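Local structure of butyryl-CoA dehydrogenase (Marinomonas mediterranea, 6CXT) at residues Leu83-Ala88 / Val360-Thr365; Ala248-Ala253 / Glu325-Ser330; Gly289-Ser294 / Gly331-Arg336. The protein binds flavin-adenine dinucleotide as a flavoprotein of the acyl-CoA dehydrogenase family, built from two mainly helical domains and a beta-sheet middle domain. One frame throughout, in Å; residues are numbered along the deposited sequence.

Contact 1: residues Leu83-Ala88 / Val360-Thr365. With FK4 (S-[2-({N-[(2R)-2-hydroxy-4-{[(R)-hydroxy(oxo)-lambda~5~-phosphanyl]oxy}-3,3-dimethylbutanoyl]-beta-alanyl}amino)ethyl] 1H-pyrrole-2-carbothioate), chain C.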
loop_
_atom_site.group_PDB
_atom_site.type_symbol
_atom_site.label_atom_id
_atom_site.label_comp_id
_atom_site.label_asym_id
_atom_site.label_seq_id
_atom_site.Cartn_x
_atom_site.Cartn_y
_atom_site.Cartn_z
ATOM N N LEU B 83 27.400 -6.288 11.233
ATOM C CA LEU B 83 28.785 -5.835 11.464
ATOM C C LEU B 83 29.007 -4.422 10.911
ATOM O O LEU B 83 29.598 -3.551 11.580
ATOM C CB LEU B 83 29.819 -6.834 10.907
ATOM C CG LEU B 83 31.309 -6.393 11.050
ATOM C CD1 LEU B 83 31.652 -6.234 12.510
ATOM C CD2 LEU B 83 32.238 -7.452 10.472
ATOM N N LEU B 84 28.534 -4.176 9.691
ATOM C CA LEU B 84 28.626 -2.843 9.084
ATOM C C LEU B 84 27.896 -1.814 9.926
ATOM O O LEU B 84 28.375 -0.682 10.061
ATOM C CB LEU B 84 28.054 -2.854 7.654
ATOM C CG LEU B 84 28.934 -3.677 6.700
ATOM C CD1 LEU B 84 28.217 -3.717 5.337
ATOM C CD2 LEU B 84 30.381 -3.110 6.574
ATOM N N PHE B 85 26.740 -2.207 10.434
ATOM C CA PHE B 85 25.894 -1.357 11.273
ATOM C C PHE B 85 26.671 -0.978 12.565
ATOM O O PHE B 85 26.731 0.180 12.908
ATOM C CB PHE B 85 24.637 -2.115 11.619
ATOM C CG PHE B 85 23.801 -1.473 12.693
ATOM C CD1 PHE B 85 23.186 -0.254 12.491
ATOM C CD2 PHE B 85 23.571 -2.147 13.890
ATOM C CE1 PHE B 85 22.412 0.359 13.527
ATOM C CE2 PHE B 85 22.807 -1.573 14.930
ATOM C CZ PHE B 85 22.200 -0.329 14.733
ATOM N N ALA B 86 27.227 -1.977 13.253
ATOM C CA ALA B 86 28.101 -1.709 14.450
ATOM C C ALA B 86 29.181 -0.674 14.113
ATOM O O ALA B 86 29.464 0.247 14.911
ATOM C CB ALA B 86 28.718 -3.017 14.973
ATOM N N GLY B 87 29.813 -0.850 12.957
ATOM C CA GLY B 87 30.923 -0.015 12.534
ATOM C C GLY B 87 30.438 1.390 12.263
ATOM O O GLY B 87 31.127 2.369 12.567
ATOM N N ALA B 88 29.243 1.523 11.662
ATOM C CA ALA B 88 28.740 2.836 11.309
ATOM C C ALA B 88 28.221 3.580 12.528
ATOM O O ALA B 88 28.310 4.801 12.591
ATOM C CB ALA B 88 27.652 2.708 10.196
ATOM N N VAL B 360 14.006 0.495 10.582
ATOM C CA VAL B 360 12.836 1.413 10.777
ATOM C C VAL B 360 12.622 1.829 12.269
ATOM O O VAL B 360 11.677 2.578 12.567
ATOM C CB VAL B 360 11.500 0.856 10.226
ATOM C CG1 VAL B 360 11.687 0.574 8.714
ATOM C CG2 VAL B 360 11.112 -0.451 10.931
ATOM N N LEU B 361 13.481 1.327 13.157
ATOM C CA LEU B 361 13.419 1.692 14.593
ATOM C C LEU B 361 14.609 2.548 15.018
ATOM O O LEU B 361 14.388 3.656 15.549
ATOM C CB LEU B 361 13.402 0.427 15.451
ATOM C CG LEU B 361 12.214 -0.493 15.144
ATOM C CD1 LEU B 361 12.355 -1.746 15.984
ATOM C CD2 LEU B 361 10.821 0.182 15.351
ATOM N N PHE B 362 15.836 2.084 14.777
ATOM C CA PHE B 362 17.023 2.800 15.293
ATOM C C PHE B 362 17.261 4.088 14.513
ATOM O O PHE B 362 16.778 4.237 13.377
ATOM C CB PHE B 362 18.283 1.909 15.396
ATOM C CG PHE B 362 18.697 1.254 14.107
ATOM C CD1 PHE B 362 19.193 2.006 13.011
ATOM C CD2 PHE B 362 18.644 -0.149 14.012
ATOM C CE1 PHE B 362 19.599 1.371 11.834
ATOM C CE2 PHE B 362 19.033 -0.789 12.824
ATOM C CZ PHE B 362 19.524 -0.043 11.754
ATOM N N SER B 363 17.992 5.028 15.112
ATOM C CA SER B 363 18.194 6.358 14.557
ATOM C C SER B 363 16.886 7.179 14.451
ATOM O O SER B 363 16.816 8.121 13.701
ATOM C CB SER B 363 18.914 6.347 13.200
ATOM O OG SER B 363 19.914 5.335 13.188
ATOM N N GLY B 364 15.892 6.842 15.248
ATOM C CA GLY B 364 14.543 7.459 15.176
ATOM C C GLY B 364 13.596 6.599 14.335
ATOM O O GLY B 364 13.925 6.300 13.174
ATOM N N THR B 365 12.462 6.227 14.875
ATOM C CA THR B 365 11.527 5.395 14.108
ATOM C C THR B 365 11.013 6.128 12.862
ATOM O O THR B 365 11.138 7.388 12.723
ATOM C CB THR B 365 10.299 4.972 14.902
ATOM O OG1 THR B 365 9.446 6.126 15.106
ATOM C CG2 THR B 365 10.688 4.305 16.266
HETATM O O01 FK4 C . 16.090 17.775 15.885
HETATM P P02 FK4 C . 15.713 17.792 17.403
HETATM O O03 FK4 C . 14.988 16.518 17.965
HETATM C C04 FK4 C . 14.067 15.849 17.152
HETATM C C05 FK4 C . 13.007 15.084 17.886
HETATM C C06 FK4 C . 12.121 14.377 16.827
HETATM C C07 FK4 C . 12.186 16.100 18.726
HETATM C C08 FK4 C . 13.619 14.066 18.884
HETATM O O09 FK4 C . 12.679 13.577 19.810
HETATM C C10 FK4 C . 14.363 12.906 18.193
HETATM N N11 FK4 C . 13.808 11.596 18.502
HETATM C C12 FK4 C . 14.404 10.460 17.894
HETATM C C13 FK4 C . 15.517 9.851 18.776
HETATM C C14 FK4 C . 16.528 9.121 17.999
HETATM N N15 FK4 C . 17.132 8.134 18.785
HETATM C C16 FK4 C . 18.233 7.348 18.226
HETATM C C17 FK4 C . 19.198 6.860 19.324
HETATM S S18 FK4 C . 20.761 6.342 18.674
HETATM C C19 FK4 C . 20.309 4.977 17.603
HETATM C C20 FK4 C . 21.602 4.380 17.211
HETATM C C21 FK4 C . 21.831 3.166 16.603
HETATM C C22 FK4 C . 23.228 3.095 16.419
HETATM C C23 FK4 C . 23.815 4.276 16.935
HETATM N N24 FK4 C . 22.841 5.077 17.414
HETATM O O25 FK4 C . 19.184 4.445 17.738
HETATM O O26 FK4 C . 16.836 9.369 16.835
HETATM O O27 FK4 C . 15.333 13.031 17.370
HETATM O O28 FK4 C . 16.974 17.977 18.181
#
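With chi1 at 169°, F85 turns its ring away from its own amide nitrogen, while F362 has CG lodged between its own N and carbonyl carbon (chi1 57°), and these torsions bring the two rings together from opposite directions. The meeting place is the ligand pocket of the acyl-CoA dehydrogenase fold: F85 lies on helix 81-101 of the N-terminal domain, F362 in the loop between helices 351-359 and 366-377 of the C-terminal domain. CE1 of F85 stands over the centre of one face of the F362 ring, 3.3 Å above its plane. With planes at 31° the pair is oblique; the centroids are 4.2 Å apart, and the closest atoms are F85 CE1 and F362 CZ at 3.4 Å. Both phenylalanines also border the FAD pocket and the pyrrole end of FK4; F85 CZ is 4.0 Å from FK4 C22.

Beyond F362 the chain turns polar. S363 N donates an almost straight bond of 2.9 Å to the thioester oxygen O25 of FK4, while S363 OG, lying in plane at the edge of the F362 ring, is hydrogen-bonded to E242. G364, lacking a side chain, takes backbone angles at which a beta carbon would jam against the preceding carbonyl and crowd FK4. G364 N lies 3.1 Å from FK4 O26.

Contact 2: residues Ala248-Ala253 / Glu325-Ser330; sequences AIFVGA and EAFVQS
Segments 248-253 and 325-330, each part of a helix of the C-terminal domain, come nearest at F250 and F327, whose CA atoms are 6.6 Å apart. F327 spans the gap: its CG is anti to the backbone N (chi1 -174°), which carries the ring across to the side of the other helix where F250 and A253 are placed one turn apart. F250 instead has CG anti to its carbonyl carbon, beside the backbone N (chi1 -51°), and its side chain crosses that of F327 at about a right angle. The two ring planes are nevertheless near parallel, 19° apart, but slid past one another: the centroids are 5.2 Å apart and the rings barely overlap. F250 CD1 touches F327 CE2 at 3.3 Å, and F250 CB lies 3.6 Å from F327 CD2. Farther along, the methyl of A253 packs on the same ring, with CB 3.9 Å from F327 CE1. The backbone O of F250 lies over one face of the F327 ring. All three residues are buried and the side-chain contact is apolar.

Around this pair, helix 351-359 adds S352 and A356 against F327 and S359 against F250. F250 also meets T81 of helix 81-101 and holds F247 edge-to-face, while S330 OG is hydrogen-bonded to D257 of helix 248-267. A248 of that helix packs against I68 and I71 of helix 64-77.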
loop_
_atom_site.group_PDB
_atom_site.type_symbol
_atom_site.label_atom_id
_atom_site.label_comp_id
_atom_site.label_asym_id
_atom_site.label_seq_id
_atom_site.Cartn_x
_atom_site.Cartn_y
_atom_site.Cartn_z
ATOM N N ALA B 248 23.339 4.184 4.147
ATOM C CA ALA B 248 23.999 3.765 2.888
ATOM C C ALA B 248 24.230 2.243 2.863
ATOM O O ALA B 248 24.164 1.626 1.792
ATOM C CB ALA B 248 25.313 4.495 2.708
ATOM N N ILE B 249 24.473 1.638 4.040
ATOM C CA ILE B 249 24.633 0.168 4.147
ATOM C C ILE B 249 23.460 -0.551 3.430
ATOM O O ILE B 249 23.657 -1.518 2.636
ATOM C CB ILE B 249 24.695 -0.317 5.612
ATOM C CG1 ILE B 249 25.952 0.259 6.328
ATOM C CG2 ILE B 249 24.708 -1.842 5.669
ATOM C CD1 ILE B 249 25.832 0.123 7.848
ATOM N N PHE B 250 22.256 -0.098 3.728
ATOM C CA PHE B 250 21.061 -0.871 3.349
ATOM C C PHE B 250 20.717 -0.647 1.883
ATOM O O PHE B 250 20.054 -1.480 1.289
ATOM C CB PHE B 250 19.898 -0.428 4.219
ATOM C CG PHE B 250 20.254 -0.460 5.694
ATOM C CD1 PHE B 250 20.833 -1.629 6.261
ATOM C CD2 PHE B 250 20.022 0.669 6.516
ATOM C CE1 PHE B 250 21.243 -1.667 7.617
ATOM C CE2 PHE B 250 20.370 0.619 7.883
ATOM C CZ PHE B 250 21.003 -0.509 8.425
ATOM N N VAL B 251 21.135 0.475 1.320
ATOM C CA VAL B 251 21.011 0.667 -0.127
ATOM C C VAL B 251 21.881 -0.398 -0.833
ATOM O O VAL B 251 21.421 -1.072 -1.767
ATOM C CB VAL B 251 21.467 2.085 -0.559
ATOM C CG1 VAL B 251 21.584 2.191 -2.087
ATOM C CG2 VAL B 251 20.490 3.156 -0.028
ATOM N N GLY B 252 23.119 -0.592 -0.382
ATOM C CA GLY B 252 23.919 -1.712 -0.892
ATOM C C GLY B 252 23.257 -3.072 -0.644
ATOM O O GLY B 252 23.188 -3.933 -1.568
ATOM N N ALA B 253 22.754 -3.303 0.577
ATOM C CA ALA B 253 22.117 -4.577 0.861
ATOM C C ALA B 253 20.914 -4.815 -0.110
ATOM O O ALA B 253 20.682 -5.951 -0.547
ATOM C CB ALA B 253 21.667 -4.675 2.319
ATOM N N GLU B 325 12.363 1.922 4.899
ATOM C CA GLU B 325 11.074 1.342 4.431
ATOM C C GLU B 325 11.255 0.459 3.178
ATOM O O GLU B 325 10.647 -0.637 3.082
ATOM C CB GLU B 325 9.957 2.401 4.247
ATOM C CG GLU B 325 9.610 3.090 5.597
ATOM C CD GLU B 325 8.905 2.187 6.604
ATOM O OE1 GLU B 325 8.463 1.044 6.266
ATOM O OE2 GLU B 325 8.737 2.603 7.808
ATOM N N ALA B 326 12.082 0.928 2.251
ATOM C CA ALA B 326 12.355 0.110 1.052
ATOM C C ALA B 326 13.038 -1.208 1.448
ATOM O O ALA B 326 12.771 -2.247 0.864
ATOM C CB ALA B 326 13.181 0.893 0.024
ATOM N N PHE B 327 13.882 -1.165 2.486
ATOM C CA PHE B 327 14.647 -2.305 2.905
ATOM C C PHE B 327 13.716 -3.348 3.520
ATOM O O PHE B 327 13.857 -4.538 3.255
ATOM C CB PHE B 327 15.830 -1.876 3.828
ATOM C CG PHE B 327 16.787 -2.976 4.208
ATOM C CD1 PHE B 327 17.048 -4.077 3.360
ATOM C CD2 PHE B 327 17.534 -2.853 5.401
ATOM C CE1 PHE B 327 18.002 -5.068 3.707
ATOM C CE2 PHE B 327 18.451 -3.839 5.750
ATOM C CZ PHE B 327 18.685 -4.949 4.909
ATOM N N VAL B 328 12.717 -2.918 4.278
ATOM C CA VAL B 328 11.719 -3.870 4.806
ATOM C C VAL B 328 10.958 -4.529 3.613
ATOM O O VAL B 328 10.772 -5.754 3.575
ATOM C CB VAL B 328 10.700 -3.115 5.746
ATOM C CG1 VAL B 328 9.460 -3.978 6.049
ATOM C CG2 VAL B 328 11.393 -2.762 7.087
ATOM N N GLN B 329 10.556 -3.734 2.640
ATOM C CA GLN B 329 9.814 -4.286 1.507
ATOM C C GLN B 329 10.708 -5.249 0.705
ATOM O O GLN B 329 10.238 -6.285 0.247
ATOM C CB GLN B 329 9.286 -3.164 0.621
ATOM C CG GLN B 329 8.297 -2.225 1.326
ATOM C CD GLN B 329 7.945 -1.037 0.477
ATOM O OE1 GLN B 329 8.694 -0.043 0.433
ATOM N NE2 GLN B 329 6.808 -1.098 -0.190
ATOM N N SER B 330 11.971 -4.868 0.543
ATOM C CA SER B 330 12.952 -5.701 -0.162
ATOM C C SER B 330 13.110 -7.083 0.534
ATOM O O SER B 330 13.097 -8.148 -0.112
ATOM C CB SER B 330 14.315 -4.975 -0.202
ATOM O OG SER B 330 15.261 -5.790 -0.939
#

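Contact 3: residues Gly289-Ser294 / Gly331-Arg336; sequences GVRLES and GIDSIR. With FAD (flavin-adenine dinucleotide), chain D.
A salt-bridge network joins helices 279-306 and 313-338 in the C-terminal helical domain of the acyl-CoA dehydrogenase fold, at a partly buried site near subunit interfaces. Its link across the segments is R291 NH2 to D333 OD2, a hydrogen-bonded salt bridge of 2.9 Å with a moderately bent angle of 153° at the hydrogen. The R291 chain bends at chi3 to bring the edge of its guanidinium to the carboxylate. The two flat groups are turned 47° against each other, and NH2 approaches OD2 on its anti side, 24° out of the carboxylate plane. A single bond thus makes the bridge, in place of a two-pronged pairing. Water 1 supplements it, accepting from R291 NH1 at 3.1 Å; its bond to D333 OD2 is modelled so short that its length is doubtful.

The other carboxylate oxygen, D333 OD1, is paired with R284, helix 279-306 thereby supplying both arginines, which would be expected to favour the ionised aspartate. R336 adds a long approach, NE to D333 OD1 at 4.0 Å, while its NH2 reaches E325 of the second subunit. Helix 313-338 also touches a cofactor site shared between subunits, to which T365 of the second subunit contributes: the adenosine ribose hydroxyl O3B of FAD donates to R336 O at 2.6 Å.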
loop_
_atom_site.group_PDB
_atom_site.type_symbol
_atom_site.label_atom_id
_atom_site.label_comp_id
_atom_site.label_asym_id
_atom_site.label_seq_id
_atom_site.Cartn_x
_atom_site.Cartn_y
_atom_site.Cartn_z
ATOM N N GLY B 289 13.248 -2.704 -7.937
ATOM C CA GLY B 289 14.240 -1.864 -8.664
ATOM C C GLY B 289 13.868 -0.374 -8.567
ATOM O O GLY B 289 14.730 0.500 -8.367
ATOM N N VAL B 290 12.582 -0.097 -8.696
ATOM C CA VAL B 290 12.098 1.294 -8.596
ATOM C C VAL B 290 12.413 1.887 -7.190
ATOM O O VAL B 290 13.008 2.985 -7.066
ATOM C CB VAL B 290 10.595 1.384 -8.887
ATOM C CG1 VAL B 290 10.074 2.832 -8.633
ATOM C CG2 VAL B 290 10.308 0.929 -10.349
ATOM N N ARG B 291 11.989 1.162 -6.170
ATOM C CA ARG B 291 12.180 1.654 -4.806
ATOM C C ARG B 291 13.678 1.801 -4.469
ATOM O O ARG B 291 14.051 2.734 -3.762
ATOM C CB ARG B 291 11.475 0.723 -3.809
ATOM C CG ARG B 291 9.933 0.854 -3.907
ATOM C CD ARG B 291 9.288 0.045 -2.739
ATOM N NE ARG B 291 9.876 -1.330 -2.628
ATOM C CZ ARG B 291 9.291 -2.470 -3.039
ATOM N NH1 ARG B 291 8.105 -2.440 -3.630
ATOM N NH2 ARG B 291 9.940 -3.641 -2.872
ATOM N N LEU B 292 14.522 0.929 -5.039
ATOM C CA LEU B 292 15.938 1.035 -4.825
ATOM C C LEU B 292 16.558 2.246 -5.542
ATOM O O LEU B 292 17.360 2.994 -4.949
ATOM C CB LEU B 292 16.625 -0.268 -5.263
ATOM C CG LEU B 292 18.167 -0.257 -5.188
ATOM C CD1 LEU B 292 18.632 0.093 -3.748
ATOM C CD2 LEU B 292 18.669 -1.659 -5.542
ATOM N N GLU B 293 16.208 2.460 -6.816
ATOM C CA GLU B 293 16.730 3.669 -7.506
ATOM C C GLU B 293 16.346 4.926 -6.737
ATOM O O GLU B 293 17.175 5.817 -6.517
ATOM C CB GLU B 293 16.267 3.781 -8.980
ATOM C CG GLU B 293 16.996 4.936 -9.684
ATOM C CD GLU B 293 16.331 5.374 -10.995
ATOM O OE1 GLU B 293 15.509 6.317 -10.959
ATOM O OE2 GLU B 293 16.604 4.753 -12.055
ATOM N N SER B 294 15.081 4.976 -6.333
ATOM C CA SER B 294 14.571 6.059 -5.551
ATOM C C SER B 294 15.375 6.261 -4.242
ATOM O O SER B 294 15.837 7.386 -3.982
ATOM C CB SER B 294 13.125 5.744 -5.196
ATOM O OG SER B 294 12.625 6.711 -4.261
ATOM N N GLY B 331 13.247 -7.064 1.882
ATOM C CA GLY B 331 13.357 -8.297 2.652
ATOM C C GLY B 331 12.112 -9.184 2.460
ATOM O O GLY B 331 12.236 -10.406 2.311
ATOM N N ILE B 332 10.921 -8.600 2.517
ATOM C CA ILE B 332 9.732 -9.389 2.340
ATOM C C ILE B 332 9.644 -9.914 0.878
ATOM O O ILE B 332 9.400 -11.102 0.636
ATOM C CB ILE B 332 8.478 -8.559 2.668
ATOM C CG1 ILE B 332 8.445 -8.240 4.201
ATOM C CG2 ILE B 332 7.194 -9.297 2.233
ATOM C CD1 ILE B 332 7.523 -7.041 4.455
ATOM N N ASP B 333 9.871 -9.032 -0.064
ATOM C CA ASP B 333 9.719 -9.424 -1.493
ATOM C C ASP B 333 10.775 -10.514 -1.915
ATOM O O ASP B 333 10.452 -11.452 -2.676
ATOM C CB ASP B 333 9.836 -8.180 -2.386
ATOM C CG ASP B 333 8.573 -7.352 -2.377
ATOM O OD1 ASP B 333 7.528 -7.854 -1.999
ATOM O OD2 ASP B 333 8.594 -6.228 -2.869
ATOM N N SER B 334 12.003 -10.405 -1.406
ATOM C CA SER B 334 13.031 -11.429 -1.639
ATOM C C SER B 334 12.554 -12.802 -1.161
ATOM O O SER B 334 12.762 -13.822 -1.837
ATOM C CB SER B 334 14.336 -11.051 -0.946
ATOM O OG SER B 334 14.874 -9.921 -1.592
ATOM N N ILE B 335 11.923 -12.855 0.023
ATOM C CA ILE B 335 11.365 -14.123 0.471
ATOM C C ILE B 335 10.265 -14.583 -0.481
ATOM O O ILE B 335 10.257 -15.765 -0.896
ATOM C CB ILE B 335 10.881 -14.041 1.954
ATOM C CG1 ILE B 335 12.116 -13.914 2.869
ATOM C CG2 ILE B 335 10.048 -15.240 2.343
ATOM C CD1 ILE B 335 11.722 -13.536 4.336
ATOM N N ARG B 336 9.351 -13.719 -0.820
ATOM C CA ARG B 336 8.308 -14.087 -1.725
ATOM C C ARG B 336 8.829 -14.685 -3.057
ATOM O O ARG B 336 8.341 -15.653 -3.500
ATOM C CB ARG B 336 7.407 -12.898 -2.000
ATOM C CG ARG B 336 6.602 -12.366 -0.837
ATOM C CD ARG B 336 5.685 -11.307 -1.365
ATOM N NE ARG B 336 4.976 -10.488 -0.410
ATOM C CZ ARG B 336 3.850 -10.817 0.183
ATOM N NH1 ARG B 336 3.342 -12.002 0.032
ATOM N NH2 ARG B 336 3.270 -9.963 0.972
HETATM P PA FAD D . 8.155 -21.521 -6.351
HETATM O O1A FAD D . 6.917 -22.309 -6.738
HETATM O O2A FAD D . 9.538 -21.739 -6.941
HETATM O O5B FAD D . 7.764 -19.943 -6.428
HETATM C C5B FAD D . 8.755 -18.894 -6.327
HETATM C C4B FAD D . 7.995 -17.593 -6.657
HETATM O O4B FAD D . 7.409 -17.688 -7.980
HETATM C C3B FAD D . 6.855 -17.358 -5.672
HETATM O O3B FAD D . 6.784 -15.931 -5.548
HETATM C C2B FAD D . 5.619 -17.833 -6.466
HETATM O O2B FAD D . 4.368 -17.265 -6.004
HETATM C C1B FAD D . 6.013 -17.452 -7.925
HETATM N N9A FAD D . 5.215 -18.272 -8.862
HETATM C C8A FAD D . 5.349 -19.600 -9.119
HETATM N N7A FAD D . 4.346 -20.016 -9.970
HETATM C C5A FAD D . 3.554 -18.941 -10.240
HETATM C C6A FAD D . 2.346 -18.645 -11.054
HETATM N N6A FAD D . 1.697 -19.628 -11.775
HETATM N N1A FAD D . 1.873 -17.362 -11.034
HETATM C C2A FAD D . 2.460 -16.349 -10.311
HETATM N N3A FAD D . 3.575 -16.562 -9.575
HETATM C C4A FAD D . 4.145 -17.795 -9.495
HETATM N N1 FAD D . 5.125 -28.670 0.968
HETATM C C2 FAD D . 4.622 -29.934 1.208
HETATM O O2 FAD D . 4.493 -30.680 0.199
HETATM N N3 FAD D . 4.285 -30.393 2.448
HETATM C C4 FAD D . 4.486 -29.637 3.546
HETATM O O4 FAD D . 4.184 -30.075 4.656
HETATM C C4X FAD D . 5.045 -28.252 3.372
HETATM N N5 FAD D . 5.310 -27.429 4.411
HETATM C C5X FAD D . 5.880 -26.201 4.258
HETATM C C6 FAD D . 6.124 -25.422 5.421
HETATM C C7 FAD D . 6.732 -24.156 5.284
HETATM C C7M FAD D . 7.022 -23.352 6.526
HETATM C C8 FAD D . 7.101 -23.646 3.953
HETATM C C8M FAD D . 7.728 -22.300 3.803
HETATM C C9 FAD D . 6.832 -24.400 2.791
HETATM C C9A FAD D . 6.223 -25.669 2.919
HETATM N N10 FAD D . 5.955 -26.498 1.783
HETATM C C10 FAD D . 5.371 -27.795 1.996
HETATM C "C1'" FAD D . 6.293 -26.074 0.432
HETATM C "C2'" FAD D . 5.287 -24.991 -0.025
HETATM O "O2'" FAD D . 3.970 -25.502 -0.292
HETATM C "C3'" FAD D . 5.899 -24.239 -1.196
HETATM O "O3'" FAD D . 7.038 -23.527 -0.671
HETATM C "C4'" FAD D . 4.979 -23.345 -2.046
HETATM O "O4'" FAD D . 4.014 -24.165 -2.780
HETATM C "C5'" FAD D . 5.786 -22.523 -3.061
HETATM O "O5'" FAD D . 6.643 -23.421 -3.777
HETATM P P FAD D . 8.169 -23.066 -3.924
HETATM O O1P FAD D . 8.864 -24.133 -4.776
HETATM O O2P FAD D . 8.840 -22.791 -2.592
HETATM O O3P FAD D . 8.272 -21.695 -4.752
HETATM O O HOH W 1 7.794 -5.237 -4.963
#

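How the contacts relate
The three contacts run outward from the core. Contact 1 lies about 4 Å from the centre of the chain, contact 2 about 13 Å and contact 3 about 20 Å, measured between centres; the first two are buried, the third only partly. Contacts 1 and 2 are aromatic pairings that touch one another, F362 CZ lying 3.7 Å from F250 CZ, so the phenylalanines run on from the ligand pocket into the helical packing. Contact 2 shares helix 313-338 with contact 3, where A326 CB meets R291 CB at 4.2 Å and apolar packing gives way to charge and water. Contact 1 joins the N- and C-terminal domains; the other two stay within the C-terminal one. All three reach the second subunit.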